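Local atomic coordinates of O-methyltransferase family 2 (Planctopirus limnophila, PDB entry 5I2H), a protein that probably transfers a methyl group from S-adenosyl-L-methionine to a hydroxyl oxygen of its substrate, and binds the flavone apigenin. Residues 286-291 with 342-347; 299-304 with 333-338; 337-342 with 359-364. All coordinates share one frame; numbering follows the deposited sequence.

In the fold
All three contacts are buried, but they sit at different depths. Contact 2 lies nearest the middle of the chain, close to the bound apigenin, whereas contacts 1 and 3 lie farther out, on the same side of the chain's centre, their own centres about 5 Å apart. Helix 332-341 serves contacts 2 and 3, packing first on strand 296-301 and then on its neighbour 357-362. Contact 1 picks up the chain where that helix ends and sets it against helix 277-289. Chemistry follows place: none has a direct hydrogen bond between its segments, but contact 2 combines a tyrosine ring with a water-bridged carboxylate, while contacts 1 and 3 rest on methyl groups and a hydroxyl.

Contact 1. Residues 286-291 with 342-347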
loop_
_atom_site.group_PDB
_atom_site.type_symbol
_atom_site.label_atom_id
_atom_site.label_comp_id
_atom_site.label_asym_id
_atom_site.label_seq_id
_atom_site.Cartn_x
_atom_site.Cartn_y
_atom_site.Cartn_z
ATOM N N LYS A 286 4.400 -34.647 12.516
ATOM C CA LYS A 286 3.899 -35.758 11.704
ATOM C C LYS A 286 4.805 -35.989 10.497
ATOM O O LYS A 286 5.181 -37.136 10.183
ATOM C CB LYS A 286 2.446 -35.488 11.263
ATOM C CG LYS A 286 1.826 -36.572 10.366
ATOM C CD LYS A 286 0.255 -36.365 10.210
ATOM C CE LYS A 286 -0.402 -37.488 9.409
ATOM N NZ LYS A 286 0.083 -37.476 7.988
ATOM N N ALA A 287 5.164 -34.913 9.802
ATOM C CA ALA A 287 6.088 -35.054 8.676
ATOM C C ALA A 287 7.407 -35.690 9.115
ATOM O O ALA A 287 7.919 -36.595 8.446
ATOM C CB ALA A 287 6.333 -33.694 8.022
ATOM N N THR A 288 7.973 -35.219 10.235
ATOM C CA THR A 288 9.260 -35.731 10.724
ATOM C C THR A 288 9.176 -37.209 11.079
ATOM O O THR A 288 10.145 -37.960 10.877
ATOM C CB THR A 288 9.693 -34.947 11.958
ATOM O OG1 THR A 288 9.897 -33.587 11.608
ATOM C CG2 THR A 288 11.028 -35.496 12.523
ATOM N N SER A 289 8.013 -37.655 11.572
ATOM C CA SER A 289 7.909 -38.987 12.162
ATOM C C SER A 289 8.243 -40.082 11.151
ATOM O O SER A 289 8.798 -41.123 11.520
ATOM C CB SER A 289 6.508 -39.189 12.742
ATOM O OG SER A 289 5.548 -39.297 11.707
ATOM N N GLY A 290 7.963 -39.856 9.877
ATOM C CA GLY A 290 8.211 -40.867 8.877
ATOM C C GLY A 290 9.512 -40.744 8.117
ATOM O O GLY A 290 9.781 -41.582 7.250
ATOM N N LEU A 291 10.307 -39.708 8.373
ATOM C CA LEU A 291 11.549 -39.537 7.627
ATOM C C LEU A 291 12.558 -40.626 7.986
ATOM O O LEU A 291 12.697 -40.995 9.162
ATOM C CB LEU A 291 12.160 -38.172 7.920
ATOM C CG LEU A 291 11.460 -36.983 7.274
ATOM C CD1 LEU A 291 12.115 -35.692 7.786
ATOM C CD2 LEU A 291 11.559 -37.135 5.730
ATOM N N ALA A 342 10.648 -31.249 17.200
ATOM C CA ALA A 342 10.490 -32.517 16.507
ATOM C C ALA A 342 11.796 -33.306 16.481
ATOM O O ALA A 342 11.867 -34.367 15.853
ATOM C CB ALA A 342 9.959 -32.270 15.083
ATOM N N ASP A 343 12.826 -32.790 17.129
ATOM C CA ASP A 343 14.113 -33.447 17.275
ATOM C C ASP A 343 14.874 -33.540 15.961
ATOM O O ASP A 343 15.825 -34.311 15.854
ATOM C CB ASP A 343 13.940 -34.833 17.926
ATOM C CG ASP A 343 13.488 -34.721 19.383
ATOM O OD1 ASP A 343 13.968 -33.782 20.062
ATOM O OD2 ASP A 343 12.643 -35.528 19.840
ATOM N N LEU A 344 14.472 -32.754 14.960
ATOM C CA LEU A 344 15.245 -32.517 13.750
ATOM C C LEU A 344 16.478 -31.670 14.054
ATOM O O LEU A 344 16.509 -30.910 15.016
ATOM C CB LEU A 344 14.398 -31.754 12.744
ATOM C CG LEU A 344 13.229 -32.455 12.099
ATOM C CD1 LEU A 344 12.302 -31.399 11.521
ATOM C CD2 LEU A 344 13.797 -33.264 10.980
ATOM N N LYS A 345 17.468 -31.736 13.175
ATOM C CA LYS A 345 18.647 -30.877 13.278
ATOM C C LYS A 345 18.550 -29.766 12.234
ATOM O O LYS A 345 18.480 -30.050 11.038
ATOM C CB LYS A 345 19.905 -31.705 13.064
ATOM C CG LYS A 345 21.209 -30.949 13.107
ATOM C CD LYS A 345 22.327 -31.927 12.733
ATOM C CE LYS A 345 23.389 -32.073 13.832
ATOM N NZ LYS A 345 24.030 -30.777 14.154
ATOM N N TYR A 346 18.536 -28.512 12.686
ATOM C CA TYR A 346 18.524 -27.385 11.769
ATOM C C TYR A 346 19.841 -27.341 11.004
ATOM O O TYR A 346 20.917 -27.539 11.582
ATOM C CB TYR A 346 18.308 -26.090 12.540
ATOM C CG TYR A 346 18.498 -24.846 11.714
ATOM C CD1 TYR A 346 17.524 -24.426 10.824
ATOM C CD2 TYR A 346 19.652 -24.075 11.835
ATOM C CE1 TYR A 346 17.700 -23.287 10.053
ATOM C CE2 TYR A 346 19.822 -22.918 11.089
ATOM C CZ TYR A 346 18.838 -22.534 10.193
ATOM O OH TYR A 346 19.009 -21.391 9.443
ATOM N N VAL A 347 19.759 -27.098 9.700
ATOM C CA VAL A 347 20.926 -27.097 8.823
ATOM C C VAL A 347 21.214 -25.707 8.269
ATOM O O VAL A 347 22.333 -25.201 8.394
ATOM C CB VAL A 347 20.768 -28.131 7.683
ATOM C CG1 VAL A 347 21.966 -28.074 6.719
ATOM C CG2 VAL A 347 20.601 -29.523 8.253
#
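No aromatic ring enters where Thr288 meets Ala342 and Leu344; the flat group that takes part is the peptide after Ala342, and it is touched at its oxygen, with methyl CG2 of Thr288 standing 3.6 Å from Ala342 O. The rest is van der Waals contact between branched side chains, a hydroxyl among them. Thr288 and Leu344 reach toward each other tip to tip, and the threonine presents both of its branches: Thr288 OG1 comes to 3.3 Å from Leu344 CD1, a close approach of a hydroxyl to a methyl, while Thr288 CG2 lies 3.9 Å from Leu344 CD2. Ala342 CB lies 3.7 Å from Thr288 OG1. With chi1 at -63° that hydroxyl lies beside its own backbone N, where it bonds to Val284 O one helical turn back, and CG2 is left to face the Ala342 carbonyl.

This is the place where two connections of the Rossmann-like methyltransferase fold meet. Helix 277-289 is the crossover between parallel strands 265-269 and 296-301, and it ends here; helix 332-341 also ends here, in a Schellman motif that Asp343 completes with a positive phi of 69°, after which the chain heads into strand 345-351. Leu344 thus drops into the layer between helix and sheet, where it also packs on Ile339, Leu297 and Ser361. Leu291 adds a looser apolar touch, its CD1 4.4 Å from Leu344 CD2. The carbonyl oxygens of Thr288 and Leu291, in the last turn of helix 277-289 and the loop after it, both accept hydrogen bonds from Lys363 NZ.

Contact 2. Residues 299-304 with 333-338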
loop_
_atom_site.group_PDB
_atom_site.type_symbol
_atom_site.label_atom_id
_atom_site.label_comp_id
_atom_site.label_asym_id
_atom_site.label_seq_id
_atom_site.Cartn_x
_atom_site.Cartn_y
_atom_site.Cartn_z
ATOM N N ILE A 299 11.229 -26.554 4.681
ATOM C CA ILE A 299 10.183 -25.556 4.914
ATOM C C ILE A 299 10.491 -24.386 3.997
ATOM O O ILE A 299 11.597 -23.831 4.050
ATOM C CB ILE A 299 10.137 -25.115 6.392
ATOM C CG1 ILE A 299 9.660 -26.279 7.271
ATOM C CG2 ILE A 299 9.231 -23.907 6.566
ATOM C CD1 ILE A 299 9.868 -26.012 8.766
ATOM N N HIS A 300 9.533 -24.018 3.139
ATOM C CA HIS A 300 9.724 -22.910 2.208
ATOM C C HIS A 300 8.669 -21.865 2.526
ATOM O O HIS A 300 7.478 -22.128 2.376
ATOM C CB HIS A 300 9.629 -23.389 0.759
ATOM C CG HIS A 300 9.887 -22.322 -0.260
ATOM N ND1 HIS A 300 9.001 -22.061 -1.283
ATOM C CD2 HIS A 300 10.922 -21.451 -0.423
ATOM C CE1 HIS A 300 9.476 -21.074 -2.034
ATOM N NE2 HIS A 300 10.635 -20.690 -1.535
ATOM N N ASP A 301 9.090 -20.701 3.020
ATOM C CA ASP A 301 8.095 -19.748 3.485
ATOM C C ASP A 301 8.760 -18.382 3.566
ATOM O O ASP A 301 9.945 -18.223 3.230
ATOM C CB ASP A 301 7.493 -20.205 4.836
ATOM C CG ASP A 301 6.020 -19.866 4.940
ATOM O OD1 ASP A 301 5.712 -18.655 4.933
ATOM O OD2 ASP A 301 5.185 -20.798 4.958
ATOM N N VAL A 302 7.969 -17.384 3.944
ATOM C CA VAL A 302 8.529 -16.058 4.173
ATOM C C VAL A 302 8.972 -15.985 5.632
ATOM O O VAL A 302 8.621 -16.859 6.444
ATOM C CB VAL A 302 7.520 -14.944 3.827
ATOM C CG1 VAL A 302 7.219 -14.964 2.327
ATOM C CG2 VAL A 302 6.218 -15.076 4.698
ATOM N N LEU A 303 9.748 -14.962 5.979
ATOM C CA LEU A 303 10.259 -14.821 7.342
ATOM C C LEU A 303 10.056 -13.412 7.875
ATOM O O LEU A 303 10.516 -12.443 7.258
ATOM C CB LEU A 303 11.743 -15.151 7.410
ATOM C CG LEU A 303 12.103 -16.589 7.043
ATOM C CD1 LEU A 303 13.661 -16.707 6.959
ATOM C CD2 LEU A 303 11.502 -17.596 8.022
ATOM N N LEU A 304 9.399 -13.306 9.031
ATOM C CA LEU A 304 9.538 -12.120 9.866
ATOM C C LEU A 304 10.893 -12.135 10.556
ATOM O O LEU A 304 11.499 -13.205 10.756
ATOM C CB LEU A 304 8.443 -12.062 10.932
ATOM C CG LEU A 304 7.047 -11.762 10.409
ATOM C CD1 LEU A 304 6.040 -11.977 11.497
ATOM C CD2 LEU A 304 6.948 -10.300 9.888
ATOM N N GLU A 333 13.248 -17.979 14.012
ATOM C CA GLU A 333 13.315 -18.493 15.377
ATOM C C GLU A 333 12.081 -19.336 15.701
ATOM O O GLU A 333 12.194 -20.406 16.322
ATOM C CB GLU A 333 13.487 -17.320 16.349
ATOM C CG GLU A 333 13.375 -17.659 17.803
ATOM C CD GLU A 333 13.593 -16.411 18.685
ATOM O OE1 GLU A 333 14.506 -15.600 18.387
ATOM O OE2 GLU A 333 12.835 -16.226 19.659
ATOM N N GLU A 334 10.904 -18.916 15.207
ATOM C CA GLU A 334 9.684 -19.697 15.431
ATOM C C GLU A 334 9.736 -21.035 14.692
ATOM O O GLU A 334 9.484 -22.091 15.286
ATOM C CB GLU A 334 8.455 -18.865 15.047
ATOM C CG GLU A 334 8.243 -17.739 16.084
ATOM C CD GLU A 334 7.135 -16.743 15.737
ATOM O OE1 GLU A 334 7.016 -16.376 14.539
ATOM O OE2 GLU A 334 6.415 -16.322 16.689
ATOM N N TYR A 335 10.097 -21.027 13.406
ATOM C CA TYR A 335 10.292 -22.298 12.700
ATOM C C TYR A 335 11.315 -23.191 13.415
ATOM O O TYR A 335 11.078 -24.399 13.592
ATOM C CB TYR A 335 10.703 -22.055 11.250
ATOM C CG TYR A 335 9.557 -21.532 10.425
ATOM C CD1 TYR A 335 8.435 -22.338 10.193
ATOM C CD2 TYR A 335 9.568 -20.240 9.908
ATOM C CE1 TYR A 335 7.346 -21.880 9.482
ATOM C CE2 TYR A 335 8.488 -19.758 9.143
ATOM C CZ TYR A 335 7.376 -20.592 8.942
ATOM O OH TYR A 335 6.285 -20.129 8.266
ATOM N N ARG A 336 12.426 -22.612 13.885
ATOM C CA ARG A 336 13.447 -23.425 14.545
ATOM C C ARG A 336 12.941 -24.013 15.856
ATOM O O ARG A 336 13.335 -25.126 16.228
ATOM C CB ARG A 336 14.720 -22.606 14.765
ATOM C CG ARG A 336 15.502 -22.362 13.487
ATOM C CD ARG A 336 16.918 -21.903 13.773
ATOM N NE ARG A 336 17.632 -22.966 14.492
ATOM C CZ ARG A 336 18.886 -22.904 14.920
ATOM N NH1 ARG A 336 19.616 -21.814 14.719
ATOM N NH2 ARG A 336 19.403 -23.949 15.564
ATOM N N GLY A 337 11.994 -23.339 16.507
ATOM C CA GLY A 337 11.356 -23.918 17.679
ATOM C C GLY A 337 10.612 -25.200 17.356
ATOM O O GLY A 337 10.768 -26.209 18.046
ATOM N N TRP A 338 9.840 -25.197 16.260
ATOM C CA TRP A 338 9.111 -26.398 15.864
ATOM C C TRP A 338 10.058 -27.483 15.383
ATOM O O TRP A 338 9.840 -28.669 15.657
ATOM C CB TRP A 338 8.084 -26.066 14.779
ATOM C CG TRP A 338 7.029 -25.147 15.279
ATOM C CD1 TRP A 338 6.426 -25.189 16.511
ATOM C CD2 TRP A 338 6.489 -24.005 14.603
ATOM N NE1 TRP A 338 5.527 -24.177 16.622
ATOM C CE2 TRP A 338 5.555 -23.418 15.476
ATOM C CE3 TRP A 338 6.683 -23.440 13.332
ATOM C CZ2 TRP A 338 4.824 -22.286 15.134
ATOM C CZ3 TRP A 338 5.974 -22.312 13.007
ATOM C CH2 TRP A 338 5.045 -21.742 13.902
HETATM O O HOH W 1 6.182 -17.526 7.513
#
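Asp301 OD1 is gripped by three donors: the backbone N of Val302 at 2.8 Å, on the anti side of the carboxylate, His273 ND1, and a water that links it to Tyr335. That water accepts a hydrogen bond from Tyr335 OH at 2.7 Å and donates in turn to Asp301 OD1 and to Val302 O, so the water bridges phenol and carboxylate, which share no direct hydrogen bond. Their side chains cross at about a right angle, the carboxylate and ring planes 36° apart. Methyl CG2 of Ile299 sits over one ring face of Tyr335 in a CH-pi contact, 4.3 Å from the centroid and displaced toward the rim. From an oblique direction Leu303 CD2 comes to 3.8 Å from Tyr335 CD2. Because His273 lines the apigenin pocket, Asp301 is placed as a second-shell residue, and its bond probably helps to fix how that imidazole is turned. Tyr335 projects from helix 332-341 onto Ile299 and Asp301 of strand 296-301, and also packs on Ile359 of the antiparallel neighbour strand 357-362, while Val302 faces helix 312-324 and Trp338 leans on helix 277-289.

Contact 3. Residues 337-342 with 359-364; sequences GWIAGA and ILSEKV
Ile339 points from helix 332-341 toward strand 357-362, and its two methyl ends meet the hydroxyl of Ser361. Ser361 OG abuts both methyls, 3.3 Å from Ile339 CG2 and from Ile339 CD1; Ser361 has a second deposited conformer, so this close approach is somewhat doubtful. Ser361 CB also lies 3.8 Å from Ile339 CG2.

Toward the start of the strand the meeting is purely apolar. Ile339 and Ile359 cross obliquely, CD1 of Ile339 resting 3.8 Å from CG2 of Ile359. The torsions explain which branches meet: in Ile339 CG1 stands anti to the carbonyl carbon (chi1 -71°), and an extended chi2 of 161° carries CD1 on to Ile359 while it still touches Ser361 OG; CG2 meets Ser361 alone. Ile359 keeps its CG2 anti to the backbone N, facing the helix. Two residues apart on the strand, Ile359 and Ser361 therefore share one sheet face, on which Ile339 also touches Ile299 and Leu344, while Leu360 points to the other side. Helix 332-341 here packs on the final antiparallel strand, which is inserted between 296-301 and 345-351 and gives the sheet its 3-2-1-4-5-7-6 order, the hallmark of the class I S-adenosylmethionine-dependent methyltransferase fold.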
loop_
_atom_site.group_PDB
_atom_site.type_symbol
_atom_site.label_atom_id
_atom_site.label_comp_id
_atom_site.label_asym_id
_atom_site.label_seq_id
_atom_site.Cartn_x
_atom_site.Cartn_y
_atom_site.Cartn_z
ATOM N N GLY A 337 11.994 -23.339 16.507
ATOM C CA GLY A 337 11.356 -23.918 17.679
ATOM C C GLY A 337 10.612 -25.200 17.356
ATOM O O GLY A 337 10.768 -26.209 18.046
ATOM N N TRP A 338 9.840 -25.197 16.260
ATOM C CA TRP A 338 9.111 -26.398 15.864
ATOM C C TRP A 338 10.058 -27.483 15.383
ATOM O O TRP A 338 9.840 -28.669 15.657
ATOM C CB TRP A 338 8.084 -26.066 14.779
ATOM C CG TRP A 338 7.029 -25.147 15.279
ATOM C CD1 TRP A 338 6.426 -25.189 16.511
ATOM C CD2 TRP A 338 6.489 -24.005 14.603
ATOM N NE1 TRP A 338 5.527 -24.177 16.622
ATOM C CE2 TRP A 338 5.555 -23.418 15.476
ATOM C CE3 TRP A 338 6.683 -23.440 13.332
ATOM C CZ2 TRP A 338 4.824 -22.286 15.134
ATOM C CZ3 TRP A 338 5.974 -22.312 13.007
ATOM C CH2 TRP A 338 5.045 -21.742 13.902
ATOM N N ILE A 339 11.097 -27.091 14.642
ATOM C CA ILE A 339 12.109 -28.027 14.172
ATOM C C ILE A 339 12.764 -28.726 15.353
ATOM O O ILE A 339 12.878 -29.965 15.385
ATOM C CB ILE A 339 13.134 -27.278 13.298
ATOM C CG1 ILE A 339 12.471 -26.882 11.966
ATOM C CG2 ILE A 339 14.357 -28.144 13.035
ATOM C CD1 ILE A 339 13.191 -25.799 11.231
ATOM N N ALA A 340 13.186 -27.936 16.352
ATOM C CA ALA A 340 13.848 -28.489 17.533
ATOM C C ALA A 340 12.896 -29.334 18.366
ATOM O O ALA A 340 13.322 -30.313 18.997
ATOM C CB ALA A 340 14.429 -27.362 18.398
ATOM N N GLY A 341 11.612 -28.968 18.399
ATOM C CA GLY A 341 10.657 -29.774 19.130
ATOM C C GLY A 341 10.377 -31.110 18.488
ATOM O O GLY A 341 9.904 -32.021 19.165
ATOM N N ALA A 342 10.648 -31.249 17.200
ATOM C CA ALA A 342 10.490 -32.517 16.507
ATOM C C ALA A 342 11.796 -33.306 16.481
ATOM O O ALA A 342 11.867 -34.367 15.853
ATOM C CB ALA A 342 9.959 -32.270 15.083
ATOM N N ILE A 359 14.193 -23.277 4.459
ATOM C CA ILE A 359 14.742 -23.684 5.746
ATOM C C ILE A 359 14.956 -25.189 5.685
ATOM O O ILE A 359 13.992 -25.951 5.570
ATOM C CB ILE A 359 13.792 -23.306 6.892
ATOM C CG1 ILE A 359 13.467 -21.816 6.862
ATOM C CG2 ILE A 359 14.341 -23.755 8.273
ATOM C CD1 ILE A 359 12.298 -21.521 7.809
ATOM N N LEU A 360 16.207 -25.620 5.794
ATOM C CA LEU A 360 16.587 -27.020 5.670
ATOM C C LEU A 360 16.883 -27.606 7.043
ATOM O O LEU A 360 17.625 -26.998 7.823
ATOM C CB LEU A 360 17.823 -27.163 4.780
ATOM C CG LEU A 360 17.638 -26.953 3.300
ATOM C CD1 LEU A 360 18.412 -25.744 2.911
ATOM C CD2 LEU A 360 18.168 -28.184 2.590
ATOM N N SER A 361 16.286 -28.768 7.332
ATOM C CA SER A 361 16.546 -29.513 8.555
ATOM C C SER A 361 16.661 -30.994 8.219
ATOM O O SER A 361 16.151 -31.461 7.194
ATOM C CB SER A 361 15.449 -29.289 9.595
ATOM O OG SER A 361 15.245 -27.909 9.824
ATOM N N GLU A 362 17.336 -31.734 9.102
ATOM C CA GLU A 362 17.716 -33.111 8.817
ATOM C C GLU A 362 17.257 -34.039 9.936
ATOM O O GLU A 362 17.393 -33.719 11.119
ATOM C CB GLU A 362 19.240 -33.226 8.618
ATOM C CG GLU A 362 19.685 -34.578 8.099
ATOM C CD GLU A 362 21.182 -34.656 7.810
ATOM O OE1 GLU A 362 21.736 -33.726 7.183
ATOM O OE2 GLU A 362 21.808 -35.651 8.211
ATOM N N LYS A 363 16.711 -35.191 9.552
ATOM C CA LYS A 363 16.266 -36.178 10.526
ATOM C C LYS A 363 17.486 -36.823 11.153
ATOM O O LYS A 363 18.382 -37.295 10.438
ATOM C CB LYS A 363 15.406 -37.254 9.856
ATOM C CG LYS A 363 14.951 -38.373 10.809
ATOM C CD LYS A 363 13.697 -37.922 11.564
ATOM C CE LYS A 363 13.129 -39.002 12.425
ATOM N NZ LYS A 363 12.071 -39.798 11.752
ATOM N N VAL A 364 17.516 -36.871 12.485
ATOM C CA VAL A 364 18.640 -37.488 13.157
ATOM C C VAL A 364 18.159 -38.680 13.951
ATOM O O VAL A 364 18.993 -39.422 14.481
ATOM C CB VAL A 364 19.378 -36.493 14.058
ATOM C CG1 VAL A 364 20.103 -35.457 13.208
ATOM C CG2 VAL A 364 18.405 -35.847 15.006
ATOM O OXT VAL A 364 16.947 -38.911 14.059
#